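Local coordinates for protein staphylococcal superantigen-like 1 (Staphylococcus aureus, PDB 4O1N) that probably acts as a secreted protease that promotes virulence by cleaving host proteins such as collagens and cytokines, at residues K106-Q111 with I137-I142. Residues are numbered along the deposited sequence; the frame is centred on the assembly and turned at random.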
loop_
_atom_site.group_PDB
_atom_site.type_symbol
_atom_site.label_atom_id
_atom_site.label_comp_id
_atom_site.label_asym_id
_atom_site.label_seq_id
_atom_site.Cartn_x
_atom_site.Cartn_y
_atom_site.Cartn_z
ATOM N N LYS A 106 6.739 10.151 1.527
ATOM C CA LYS A 106 7.972 10.814 1.879
ATOM C C LYS A 106 8.842 9.775 2.516
ATOM O O LYS A 106 8.359 8.995 3.343
ATOM C CB LYS A 106 7.738 11.938 2.874
ATOM C CG LYS A 106 6.848 13.040 2.367
ATOM C CD LYS A 106 7.057 14.302 3.203
ATOM C CE LYS A 106 6.064 15.432 2.867
ATOM N NZ LYS A 106 5.042 15.585 3.957
ATOM N N SER A 107 10.114 9.791 2.121
ATOM C CA SER A 107 11.157 8.997 2.731
ATOM C C SER A 107 11.292 9.324 4.198
ATOM O O SER A 107 10.827 10.352 4.673
ATOM C CB SER A 107 12.505 9.268 2.035
ATOM O OG SER A 107 12.523 8.725 0.720
ATOM N N ASN A 108 11.931 8.430 4.921
ATOM C CA ASN A 108 12.178 8.675 6.330
ATOM C C ASN A 108 13.068 9.908 6.474
ATOM O O ASN A 108 14.047 10.100 5.753
ATOM C CB ASN A 108 12.803 7.450 7.022
ATOM C CG ASN A 108 11.788 6.359 7.333
ATOM O OD1 ASN A 108 10.582 6.515 7.113
ATOM N ND2 ASN A 108 12.284 5.244 7.844
ATOM N N SER A 109 12.672 10.752 7.398
ATOM C CA SER A 109 13.417 11.916 7.744
ATOM C C SER A 109 14.594 11.601 8.684
ATOM O O SER A 109 15.553 12.346 8.720
ATOM C CB SER A 109 12.443 12.947 8.298
ATOM O OG SER A 109 13.122 14.096 8.736
ATOM N N VAL A 110 14.573 10.477 9.387
ATOM C CA VAL A 110 15.822 9.947 10.001
ATOM C C VAL A 110 16.406 8.828 9.115
ATOM O O VAL A 110 15.828 7.732 8.997
ATOM C CB VAL A 110 15.659 9.528 11.507
ATOM C CG1 VAL A 110 14.225 9.158 11.865
ATOM C CG2 VAL A 110 16.617 8.400 11.920
ATOM N N GLN A 111 17.536 9.128 8.477
ATOM C CA GLN A 111 18.140 8.204 7.504
ATOM C C GLN A 111 19.256 7.370 8.082
ATOM O O GLN A 111 19.608 6.353 7.520
ATOM C CB GLN A 111 18.690 8.957 6.274
ATOM C CG GLN A 111 17.657 9.210 5.175
ATOM C CD GLN A 111 16.920 7.939 4.683
ATOM O OE1 GLN A 111 15.682 7.906 4.550
ATOM N NE2 GLN A 111 17.695 6.893 4.406
ATOM N N ILE A 137 7.103 -2.316 10.970
ATOM C CA ILE A 137 6.946 -1.112 10.176
ATOM C C ILE A 137 8.178 -0.255 10.264
ATOM O O ILE A 137 8.570 0.165 11.353
ATOM C CB ILE A 137 5.814 -0.242 10.720
ATOM C CG1 ILE A 137 4.513 -1.030 10.791
ATOM C CG2 ILE A 137 5.630 0.999 9.864
ATOM C CD1 ILE A 137 3.618 -0.525 11.891
ATOM N N SER A 138 8.785 0.014 9.116
ATOM C CA SER A 138 10.048 0.728 9.087
ATOM C C SER A 138 9.821 2.151 8.665
ATOM O O SER A 138 10.704 2.952 8.845
ATOM C CB SER A 138 11.039 0.038 8.129
ATOM O OG SER A 138 10.593 0.110 6.780
ATOM N N LYS A 139 8.643 2.462 8.107
ATOM C CA LYS A 139 8.413 3.723 7.392
ATOM C C LYS A 139 7.593 4.726 8.205
ATOM O O LYS A 139 6.535 4.394 8.760
ATOM C CB LYS A 139 7.743 3.471 6.029
ATOM C CG LYS A 139 8.717 3.116 4.913
ATOM C CD LYS A 139 8.050 2.770 3.581
ATOM C CE LYS A 139 7.010 3.796 3.084
ATOM N NZ LYS A 139 7.515 5.186 2.940
ATOM N N GLU A 140 8.096 5.965 8.247
ATOM C CA GLU A 140 7.448 7.054 8.941
ATOM C C GLU A 140 6.148 7.395 8.272
ATOM O O GLU A 140 5.152 7.590 8.949
ATOM C CB GLU A 140 8.355 8.295 8.977
ATOM C CG GLU A 140 9.586 8.153 9.873
ATOM C CD GLU A 140 10.629 9.249 9.674
ATOM O OE1 GLU A 140 10.268 10.410 9.294
ATOM O OE2 GLU A 140 11.825 8.920 9.909
ATOM N N ASP A 141 6.174 7.505 6.941
ATOM C CA ASP A 141 5.001 7.868 6.124
ATOM C C ASP A 141 4.676 6.668 5.223
ATOM O O ASP A 141 5.463 6.320 4.344
ATOM C CB ASP A 141 5.321 9.096 5.290
ATOM C CG ASP A 141 4.109 9.645 4.535
ATOM O OD1 ASP A 141 3.008 9.701 5.120
ATOM O OD2 ASP A 141 4.265 10.047 3.365
ATOM N N ILE A 142 3.553 5.998 5.475
ATOM C CA ILE A 142 3.297 4.738 4.824
ATOM C C ILE A 142 1.916 4.768 4.239
ATOM O O ILE A 142 0.964 5.290 4.844
ATOM C CB ILE A 142 3.437 3.548 5.794
ATOM C CG1 ILE A 142 3.244 2.229 5.066
ATOM C CG2 ILE A 142 2.412 3.622 6.929
ATOM C CD1 ILE A 142 3.730 1.029 5.848
#
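Asn108 and Glu140 reach past each other from facing loops: in both, CG stands anti to the carbonyl carbon (chi1 -78° and -70°), and the glutamate chain, extended beyond CG, carries its carboxylate over to the backbone of Ser109 and Val110. Their amide and carboxylate planes lie stacked, 6° apart, and each group grips the backbone of the opposite loop. Asparagine suits its place because its amide offers an acceptor and a donor at once: Asn108 OD1 accepts from Glu140 N at 2.8 Å, while Asn108 ND2 gives a hydrogen, in the amide plane, to Ser138 O at 3.0 Å. Glutamate has the length and the two oxygens to answer. Val110 N bonds to the syn lone pair of Glu140 OE2 at 3.2 Å, whereas Ser109 N meets Glu140 OE1 from above the carboxylate plane at 3.1 Å. Asp141, whose short side chain keeps its carboxylate close to the backbone, receives Lys106 N on the anti lone pair of its OD2 at 3.1 Å; this oxygen also pairs with Lys74, and OD1 bonds to Ser197. The buried Lys139 has a chain long enough to bend near its end, bringing NZ to Asp141 O at 2.7 Å and to a salt bridge with Asp84 on strand 83-87. The contact thus clasps the two domains at the surface: the loop leaving strand 98-106 of the OB-fold meets the beta-grasp loop entering strand 141-143, which pairs with strand 197-199 and leads into helix 144-159.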